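Local coordinates for SAM dependent methyltransferase (Agrobacterium tumefaciens, PDB 2IGT), which binds S-adenosylmethionine and probably transfers its methyl group to an acceptor, at residues Gly109-Leu114 / Leu122-Ala127; Ile257-Leu262 / Glu289-Ala294; Gly301-Arg306 / Leu319-Phe324. All coordinates share one frame; numbering follows the deposited sequence.

The three contacts follow one another along the chain without overlapping. Interaction 1 joins the strands of a small hairpin, and interaction 2, on the opposite side of the chain's centre, fixes the ends of two helices; their centres are about 38 Å apart. Interaction 3, a hairpin pair within the large mixed sheet, has its centre about 24 Å from that of interaction 1 and about 25 Å from that of interaction 2. Helix 280-290, whose end lies in interaction 2, is followed in the chain by strand 297-306 of interaction 3. A bound S-adenosylmethionine lies about 8 Å from the side chain of S322, and one lies about 11 Å from that of R124.

Interaction 1 (Gly109-Leu114 / Leu122-Ala127); sequences GETWPL and LGRFTA
The six-membered ring of W112 carries G123 on one face: G123 CA sits 3.7 Å from the ring centroid and almost straight above it, a CH-pi contact. W112 also forms an offset stack with F125, the planes inclined by 27°, and CZ3 of W112 stands over the centre of the F125 ring. At the edge of that phenyl ring, in its plane, G109 O comes to 3.3 Å from F125 CD2. The guanidinium of R124 is likewise used twice. T111 CG2 rests over one face, whereas E110 OE2 meets NH1 of R124 at the edge in a salt bridge of 2.9 Å; the bend at chi3 of R124 (-53°) turns the group back over T111. The carboxylate stands steeply, 76° from the guanidinium plane, and a water links E110 OE2 to F125 O.

Backbone bonds pair W112 with G123 in both directions, and F125 N reaches E110 O at 2.8 Å. This is the antiparallel hairpin of strands 111-116 and 119-124. W112 NE1 bonds to Y59 O of strand 54-59, F125 meets W101 of strand 99-102, and helix 185-198 lies against the face bearing L122 and R124, where E193 pairs with R124 and L197 packs on L122.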
loop_
_atom_site.group_PDB
_atom_site.type_symbol
_atom_site.label_atom_id
_atom_site.label_comp_id
_atom_site.label_asym_id
_atom_site.label_seq_id
_atom_site.Cartn_x
_atom_site.Cartn_y
_atom_site.Cartn_z
ATOM N N GLY A 109 -3.283 24.759 -11.278
ATOM C CA GLY A 109 -4.199 23.637 -11.247
ATOM C C GLY A 109 -3.573 22.324 -11.692
ATOM O O GLY A 109 -2.466 22.296 -12.256
ATOM N N GLU A 110 -4.285 21.224 -11.432
ATOM C CA GLU A 110 -3.788 19.883 -11.720
ATOM C C GLU A 110 -3.477 19.676 -13.210
ATOM O O GLU A 110 -2.543 18.979 -13.559
ATOM C CB GLU A 110 -4.807 18.843 -11.248
ATOM C CG GLU A 110 -4.342 17.389 -11.429
ATOM C CD GLU A 110 -5.479 16.355 -11.311
ATOM O OE1 GLU A 110 -6.636 16.762 -11.048
ATOM O OE2 GLU A 110 -5.200 15.139 -11.477
ATOM N N THR A 111 -4.274 20.275 -14.085
ATOM C CA THR A 111 -4.171 19.986 -15.524
ATOM C C THR A 111 -4.134 21.234 -16.405
ATOM O O THR A 111 -4.465 22.346 -15.963
ATOM C CB THR A 111 -5.366 19.112 -16.024
ATOM O OG1 THR A 111 -6.581 19.858 -15.910
ATOM C CG2 THR A 111 -5.466 17.792 -15.254
ATOM N N TRP A 112 -3.718 21.043 -17.653
ATOM C CA TRP A 112 -3.725 22.114 -18.631
ATOM C C TRP A 112 -3.839 21.536 -20.037
ATOM O O TRP A 112 -3.332 20.445 -20.294
ATOM C CB TRP A 112 -2.494 23.021 -18.473
ATOM C CG TRP A 112 -1.126 22.476 -18.888
ATOM C CD1 TRP A 112 -0.424 22.821 -20.012
ATOM C CD2 TRP A 112 -0.290 21.554 -18.158
ATOM N NE1 TRP A 112 0.797 22.167 -20.030
ATOM C CE2 TRP A 112 0.902 21.382 -18.910
ATOM C CE3 TRP A 112 -0.419 20.884 -16.936
ATOM C CZ2 TRP A 112 1.948 20.553 -18.487
ATOM C CZ3 TRP A 112 0.624 20.036 -16.514
ATOM C CH2 TRP A 112 1.792 19.887 -17.290
ATOM N N PRO A 113 -4.522 22.253 -20.944
ATOM C CA PRO A 113 -4.789 21.677 -22.268
ATOM C C PRO A 113 -3.573 21.688 -23.203
ATOM O O PRO A 113 -2.804 22.671 -23.258
ATOM C CB PRO A 113 -5.930 22.550 -22.809
ATOM C CG PRO A 113 -5.709 23.905 -22.145
ATOM C CD PRO A 113 -5.064 23.625 -20.798
ATOM N N LEU A 114 -3.395 20.577 -23.909
ATOM C CA LEU A 114 -2.320 20.412 -24.881
ATOM C C LEU A 114 -2.872 19.793 -26.156
ATOM O O LEU A 114 -3.974 19.217 -26.142
ATOM C CB LEU A 114 -1.239 19.468 -24.326
ATOM C CG LEU A 114 -0.411 19.988 -23.152
ATOM C CD1 LEU A 114 0.547 18.944 -22.633
ATOM C CD2 LEU A 114 0.344 21.255 -23.558
ATOM N N LEU A 122 -4.733 16.365 -21.938
ATOM C CA LEU A 122 -4.336 17.148 -20.768
ATOM C C LEU A 122 -2.907 16.856 -20.336
ATOM O O LEU A 122 -2.520 15.695 -20.185
ATOM C CB LEU A 122 -5.285 16.891 -19.586
ATOM C CG LEU A 122 -6.766 17.232 -19.808
ATOM C CD1 LEU A 122 -7.628 16.629 -18.696
ATOM C CD2 LEU A 122 -6.959 18.756 -19.921
ATOM N N GLY A 123 -2.130 17.914 -20.122
ATOM C CA GLY A 123 -0.951 17.821 -19.263
ATOM C C GLY A 123 -1.448 17.699 -17.833
ATOM O O GLY A 123 -2.521 18.219 -17.495
ATOM N N ARG A 124 -0.708 16.982 -16.986
ATOM C CA ARG A 124 -1.176 16.730 -15.620
ATOM C C ARG A 124 -0.024 16.706 -14.623
ATOM O O ARG A 124 0.945 15.967 -14.813
ATOM C CB ARG A 124 -1.966 15.399 -15.562
ATOM C CG ARG A 124 -2.633 15.082 -14.217
ATOM C CD ARG A 124 -3.456 13.787 -14.282
ATOM N NE ARG A 124 -4.422 13.786 -15.392
ATOM C CZ ARG A 124 -5.689 14.167 -15.285
ATOM N NH1 ARG A 124 -6.168 14.570 -14.109
ATOM N NH2 ARG A 124 -6.481 14.154 -16.348
ATOM N N PHE A 125 -0.149 17.500 -13.556
ATOM C CA PHE A 125 0.785 17.433 -12.423
ATOM C C PHE A 125 0.349 16.357 -11.413
ATOM O O PHE A 125 -0.703 16.465 -10.758
ATOM C CB PHE A 125 0.924 18.799 -11.724
ATOM C CG PHE A 125 1.391 19.921 -12.623
ATOM C CD1 PHE A 125 2.662 19.896 -13.216
ATOM C CD2 PHE A 125 0.574 21.029 -12.835
ATOM C CE1 PHE A 125 3.103 20.954 -14.022
ATOM C CE2 PHE A 125 1.007 22.108 -13.633
ATOM C CZ PHE A 125 2.279 22.063 -14.231
ATOM N N THR A 126 1.148 15.309 -11.303
ATOM C CA THR A 126 0.928 14.317 -10.264
ATOM C C THR A 126 2.121 14.423 -9.320
ATOM O O THR A 126 2.914 15.350 -9.431
ATOM C CB THR A 126 0.869 12.910 -10.840
ATOM O OG1 THR A 126 2.133 12.605 -11.436
ATOM C CG2 THR A 126 -0.260 12.796 -11.891
ATOM N N ALA A 127 2.271 13.464 -8.411
ATOM C CA ALA A 127 3.420 13.473 -7.511
ATOM C C ALA A 127 4.680 12.918 -8.190
ATOM O O ALA A 127 5.743 12.864 -7.572
ATOM C CB ALA A 127 3.103 12.692 -6.263
HETATM O O HOH W 1 -2.848 14.820 -10.278
#

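Interaction 2 (Ile257-Leu262 / Glu289-Ala294); sequences ICREIL and ETMRGA
Two helix ends of the alpha/beta methyltransferase domain are tied together here: R259, in the last turn of helix 247-260, reaches into the type II beta turn M291-A294 that follows helix 280-290. The arginine chain is fully extended, with CG anti to the backbone N (chi1 174°) and no bend as far as NE, which carries the guanidinium across to the turn. Its NH1 is gripped by two backbone carbonyls, T290 O at 2.8 Å and R292 O, also 2.8 Å from NH1. Both oxygens lie near the guanidinium plane, at its edge, and the N-H...O angles at NH1 of 156° and 154° are similar. A weak third bond runs from R259 NH2 to R292 O. Since T290 closes the helix and R292 lies within the turn, one nitrogen bridges the point where M291 leaves helical geometry. The carbonyl dipoles would be expected to favour the positive charge, although R24 brings a like charge close to NH1.

The type II turn is closed by A294 N bonding to M291 O, and G293 occupies its left-handed position. R292 forms a side-on salt bridge back to E289 of the helix, NE to OE2 and NH2 to OE1, while its NH1 bonds to G26 O.

Alongside the aliphatic part of R259 the contact is apolar. M291, a selenomethionine here, places SE 4.0 Å from R259 CD, and M291 CE touches L262 CD1. Over one face of the R259 guanidinium, offset toward the rim, sits A294 CB, 3.7 Å from NH2.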
loop_
_atom_site.group_PDB
_atom_site.type_symbol
_atom_site.label_atom_id
_atom_site.label_comp_id
_atom_site.label_asym_id
_atom_site.label_seq_id
_atom_site.Cartn_x
_atom_site.Cartn_y
_atom_site.Cartn_z
ATOM N N ILE A 257 3.502 -13.905 -28.099
ATOM C CA ILE A 257 2.032 -13.863 -28.109
ATOM C C ILE A 257 1.573 -12.757 -29.060
ATOM O O ILE A 257 0.641 -12.969 -29.850
ATOM C CB ILE A 257 1.441 -13.661 -26.706
ATOM C CG1 ILE A 257 1.764 -14.848 -25.786
ATOM C CG2 ILE A 257 -0.104 -13.493 -26.767
ATOM C CD1 ILE A 257 1.518 -14.491 -24.314
ATOM N N CYS A 258 2.212 -11.579 -28.996
ATOM C CA CYS A 258 1.891 -10.515 -29.970
ATOM C C CYS A 258 1.950 -11.029 -31.398
ATOM O O CYS A 258 1.051 -10.747 -32.213
ATOM C CB CYS A 258 2.830 -9.306 -29.822
ATOM S SG CYS A 258 2.505 -8.325 -28.388
ATOM N N ARG A 259 3.003 -11.765 -31.731
ATOM C CA ARG A 259 3.083 -12.326 -33.078
ATOM C C ARG A 259 1.880 -13.206 -33.409
ATOM O O ARG A 259 1.312 -13.109 -34.519
ATOM C CB ARG A 259 4.362 -13.126 -33.271
ATOM C CG ARG A 259 4.362 -13.835 -34.618
ATOM C CD ARG A 259 5.679 -14.440 -34.916
ATOM N NE ARG A 259 5.620 -15.115 -36.212
ATOM C CZ ARG A 259 6.661 -15.700 -36.797
ATOM N NH1 ARG A 259 7.852 -15.685 -36.202
ATOM N NH2 ARG A 259 6.504 -16.312 -37.979
ATOM N N GLU A 260 1.497 -14.058 -32.452
ATOM C CA GLU A 260 0.343 -14.954 -32.627
ATOM C C GLU A 260 -0.997 -14.210 -32.783
ATOM O O GLU A 260 -1.943 -14.768 -33.306
ATOM C CB GLU A 260 0.277 -15.991 -31.486
ATOM C CG GLU A 260 1.424 -16.998 -31.507
ATOM C CD GLU A 260 1.526 -17.710 -32.840
ATOM O OE1 GLU A 260 0.581 -18.433 -33.189
ATOM O OE2 GLU A 260 2.535 -17.522 -33.559
ATOM N N ILE A 261 -1.059 -12.956 -32.365
ATOM C CA ILE A 261 -2.275 -12.148 -32.543
ATOM C C ILE A 261 -2.142 -11.036 -33.610
ATOM O O ILE A 261 -2.943 -10.109 -33.645
ATOM C CB ILE A 261 -2.878 -11.620 -31.188
ATOM C CG1 ILE A 261 -1.874 -10.743 -30.403
ATOM C CG2 ILE A 261 -3.316 -12.793 -30.330
ATOM C CD1 ILE A 261 -2.507 -9.886 -29.295
ATOM N N LEU A 262 -1.119 -11.130 -34.465
ATOM C CA LEU A 262 -1.061 -10.293 -35.676
ATOM C C LEU A 262 -1.906 -10.886 -36.786
ATOM O O LEU A 262 -1.868 -12.095 -37.038
ATOM C CB LEU A 262 0.381 -10.099 -36.169
ATOM C CG LEU A 262 1.289 -9.238 -35.277
ATOM C CD1 LEU A 262 2.749 -9.388 -35.737
ATOM C CD2 LEU A 262 0.857 -7.749 -35.276
ATOM N N GLU A 289 14.300 -12.290 -33.817
ATOM C CA GLU A 289 14.108 -13.719 -33.549
ATOM C C GLU A 289 12.616 -14.049 -33.358
ATOM O O GLU A 289 12.149 -15.058 -33.889
ATOM C CB GLU A 289 14.947 -14.170 -32.345
ATOM C CG GLU A 289 14.924 -15.710 -32.029
ATOM C CD GLU A 289 15.545 -16.585 -33.137
ATOM O OE1 GLU A 289 16.592 -16.198 -33.706
ATOM O OE2 GLU A 289 15.015 -17.677 -33.423
ATOM N N THR A 290 11.885 -13.196 -32.625
ATOM C CA THR A 290 10.419 -13.308 -32.501
ATOM C C THR A 290 9.730 -13.435 -33.876
ATOM O O THR A 290 8.823 -14.262 -34.037
ATOM C CB THR A 290 9.783 -12.106 -31.720
ATOM O OG1 THR A 290 10.366 -12.004 -30.411
ATOM C CG2 THR A 290 8.256 -12.247 -31.583
HETATM N N MSE A 291 10.157 -12.625 -34.842
HETATM C CA MSE A 291 9.553 -12.589 -36.182
HETATM C C MSE A 291 10.250 -13.531 -37.185
HETATM O O MSE A 291 10.051 -13.399 -38.391
HETATM C CB MSE A 291 9.566 -11.150 -36.735
HETATM C CG MSE A 291 8.853 -10.122 -35.868
HETATM SE SE MSE A 291 7.009 -10.680 -35.349
HETATM C CE MSE A 291 6.195 -10.663 -37.153
ATOM N N ARG A 292 11.033 -14.493 -36.698
ATOM C CA ARG A 292 11.710 -15.455 -37.596
ATOM C C ARG A 292 10.691 -16.122 -38.525
ATOM O O ARG A 292 9.668 -16.608 -38.076
ATOM C CB ARG A 292 12.467 -16.528 -36.804
ATOM C CG ARG A 292 13.221 -17.522 -37.726
ATOM C CD ARG A 292 14.025 -18.586 -36.977
ATOM N NE ARG A 292 15.242 -18.075 -36.345
ATOM C CZ ARG A 292 16.417 -17.953 -36.953
ATOM N NH1 ARG A 292 16.546 -18.275 -38.233
ATOM N NH2 ARG A 292 17.460 -17.483 -36.288
ATOM N N GLY A 293 10.962 -16.111 -39.826
ATOM C CA GLY A 293 10.079 -16.759 -40.793
ATOM C C GLY A 293 8.904 -15.909 -41.246
ATOM O O GLY A 293 8.188 -16.298 -42.162
ATOM N N ALA A 294 8.699 -14.753 -40.621
ATOM C CA ALA A 294 7.576 -13.871 -40.968
ATOM C C ALA A 294 7.868 -12.906 -42.136
ATOM O O ALA A 294 6.986 -12.182 -42.589
ATOM C CB ALA A 294 7.119 -13.095 -39.730
#

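Interaction 3 (Gly301-Arg306 / Leu319-Phe324); sequences GELVIR and LSTSLF
From CB outward, T321 divides its two branches between L303 and I305. Its CB lies 3.7 Å from L303 O. The hydroxyl OG1, placed between the backbone N and the carbonyl carbon (chi1 70°), donates to L303 O at 3.0 Å from above the carbonyl plane, 50° out of it. The methyl CG2 takes the other course and packs on I305, coming to 3.6 Å from CD1. The same L303 O also accepts from T321 N, this time in the carbonyl plane and nearly straight, with an N-H...O angle of 167°, so one residue holds this oxygen with two donors. OG1 has a further, weak bond to E136.

S322 faces L303 as well: L303 N donates to S322 O at 3.0 Å, and S322 OG lies against L303 CB. Two residues opposite one make this a classic beta bulge, across which the register shifts by one. It interrupts the antiparallel hairpin of strands 297-306 and 318-328, which are inner neighbours in the large mixed sheet; strand 30-39 flanks one, strand 268-273 the other.

Beyond the bulge, I305 and L319 are joined by reciprocal backbone bonds, as are G301 and F324 at the other end. The F324 ring turns back over G301, whose N lies 3.5 Å above the ring plane, offset toward its rim, and H140 meets the same ring. On the face shared by E302, V304, S320 and L323, the extended glutamate receives S320 OG at OE1, 2.7 Å away and met from above the carboxylate plane. V304 CG1 packs beside S320 CB at 3.8 Å.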
loop_
_atom_site.group_PDB
_atom_site.type_symbol
_atom_site.label_atom_id
_atom_site.label_comp_id
_atom_site.label_asym_id
_atom_site.label_seq_id
_atom_site.Cartn_x
_atom_site.Cartn_y
_atom_site.Cartn_z
ATOM N N GLY A 301 16.504 1.132 -32.802
ATOM C CA GLY A 301 17.475 2.165 -32.417
ATOM C C GLY A 301 16.972 2.954 -31.227
ATOM O O GLY A 301 16.278 2.411 -30.353
ATOM N N GLU A 302 17.310 4.245 -31.208
ATOM C CA GLU A 302 16.917 5.135 -30.124
ATOM C C GLU A 302 15.984 6.201 -30.690
ATOM O O GLU A 302 16.103 6.583 -31.856
ATOM C CB GLU A 302 18.155 5.756 -29.449
ATOM C CG GLU A 302 18.953 4.686 -28.709
ATOM C CD GLU A 302 20.142 5.187 -27.926
ATOM O OE1 GLU A 302 20.318 6.422 -27.782
ATOM O OE2 GLU A 302 20.899 4.307 -27.448
ATOM N N LEU A 303 15.041 6.624 -29.860
ATOM C CA LEU A 303 14.161 7.772 -30.121
ATOM C C LEU A 303 14.694 8.953 -29.299
ATOM O O LEU A 303 14.824 8.848 -28.081
ATOM C CB LEU A 303 12.723 7.460 -29.700
ATOM C CG LEU A 303 11.714 8.612 -29.772
ATOM C CD1 LEU A 303 11.531 9.107 -31.226
ATOM C CD2 LEU A 303 10.353 8.164 -29.214
ATOM N N VAL A 304 14.995 10.064 -29.979
ATOM C CA VAL A 304 15.664 11.181 -29.329
ATOM C C VAL A 304 14.874 12.470 -29.585
ATOM O O VAL A 304 14.082 12.564 -30.553
ATOM C CB VAL A 304 17.139 11.327 -29.814
ATOM C CG1 VAL A 304 17.825 9.961 -29.834
ATOM C CG2 VAL A 304 17.200 11.926 -31.212
ATOM N N ILE A 305 15.066 13.432 -28.689
ATOM C CA ILE A 305 14.567 14.784 -28.849
ATOM C C ILE A 305 15.789 15.680 -29.026
ATOM O O ILE A 305 16.773 15.561 -28.285
ATOM C CB ILE A 305 13.862 15.296 -27.549
ATOM C CG1 ILE A 305 12.655 14.421 -27.171
ATOM C CG2 ILE A 305 13.467 16.771 -27.697
ATOM C CD1 ILE A 305 12.161 14.617 -25.687
ATOM N N ARG A 306 15.709 16.603 -29.972
ATOM C CA ARG A 306 16.748 17.589 -30.103
ATOM C C ARG A 306 16.298 18.913 -29.471
ATOM O O ARG A 306 15.188 19.378 -29.719
ATOM C CB ARG A 306 17.134 17.783 -31.576
ATOM C CG ARG A 306 18.426 18.595 -31.716
ATOM C CD ARG A 306 18.912 18.673 -33.156
ATOM N NE ARG A 306 19.361 17.384 -33.706
ATOM C CZ ARG A 306 20.599 16.904 -33.599
ATOM N NH1 ARG A 306 21.535 17.571 -32.915
ATOM N NH2 ARG A 306 20.898 15.733 -34.150
ATOM N N LEU A 319 18.896 14.621 -26.782
ATOM C CA LEU A 319 18.493 13.936 -25.570
ATOM C C LEU A 319 17.780 12.635 -25.944
ATOM O O LEU A 319 16.640 12.652 -26.421
ATOM C CB LEU A 319 17.568 14.798 -24.713
ATOM C CG LEU A 319 17.038 14.130 -23.429
ATOM C CD1 LEU A 319 18.187 13.696 -22.472
ATOM C CD2 LEU A 319 16.070 15.072 -22.713
ATOM N N SER A 320 18.459 11.514 -25.748
ATOM C CA SER A 320 17.883 10.237 -26.099
ATOM C C SER A 320 16.928 9.810 -24.975
ATOM O O SER A 320 17.293 9.859 -23.797
ATOM C CB SER A 320 18.993 9.220 -26.304
ATOM O OG SER A 320 18.462 7.953 -26.612
ATOM N N THR A 321 15.707 9.427 -25.347
ATOM C CA THR A 321 14.656 9.134 -24.376
ATOM C C THR A 321 14.367 7.635 -24.172
ATOM O O THR A 321 13.945 7.230 -23.103
ATOM C CB THR A 321 13.310 9.794 -24.792
ATOM O OG1 THR A 321 12.776 9.133 -25.948
ATOM C CG2 THR A 321 13.520 11.284 -25.166
ATOM N N SER A 322 14.543 6.823 -25.214
ATOM C CA SER A 322 13.968 5.484 -25.176
ATOM C C SER A 322 14.503 4.681 -26.338
ATOM O O SER A 322 15.156 5.230 -27.242
ATOM C CB SER A 322 12.418 5.547 -25.280
ATOM O OG SER A 322 12.064 6.370 -26.378
ATOM N N LEU A 323 14.254 3.373 -26.271
ATOM C CA LEU A 323 14.598 2.438 -27.348
ATOM C C LEU A 323 13.348 2.096 -28.119
ATOM O O LEU A 323 12.209 2.285 -27.642
ATOM C CB LEU A 323 15.164 1.132 -26.767
ATOM C CG LEU A 323 16.165 1.260 -25.616
ATOM C CD1 LEU A 323 16.529 -0.153 -25.093
ATOM C CD2 LEU A 323 17.428 2.033 -26.066
ATOM N N PHE A 324 13.551 1.622 -29.337
ATOM C CA PHE A 324 12.421 1.117 -30.108
ATOM C C PHE A 324 12.896 0.012 -31.023
ATOM O O PHE A 324 14.074 -0.050 -31.415
ATOM C CB PHE A 324 11.745 2.213 -30.937
ATOM C CG PHE A 324 12.525 2.586 -32.189
ATOM C CD1 PHE A 324 13.584 3.488 -32.112
ATOM C CD2 PHE A 324 12.216 2.015 -33.422
ATOM C CE1 PHE A 324 14.341 3.819 -33.249
ATOM C CE2 PHE A 324 12.943 2.340 -34.570
ATOM C CZ PHE A 324 14.012 3.246 -34.488
#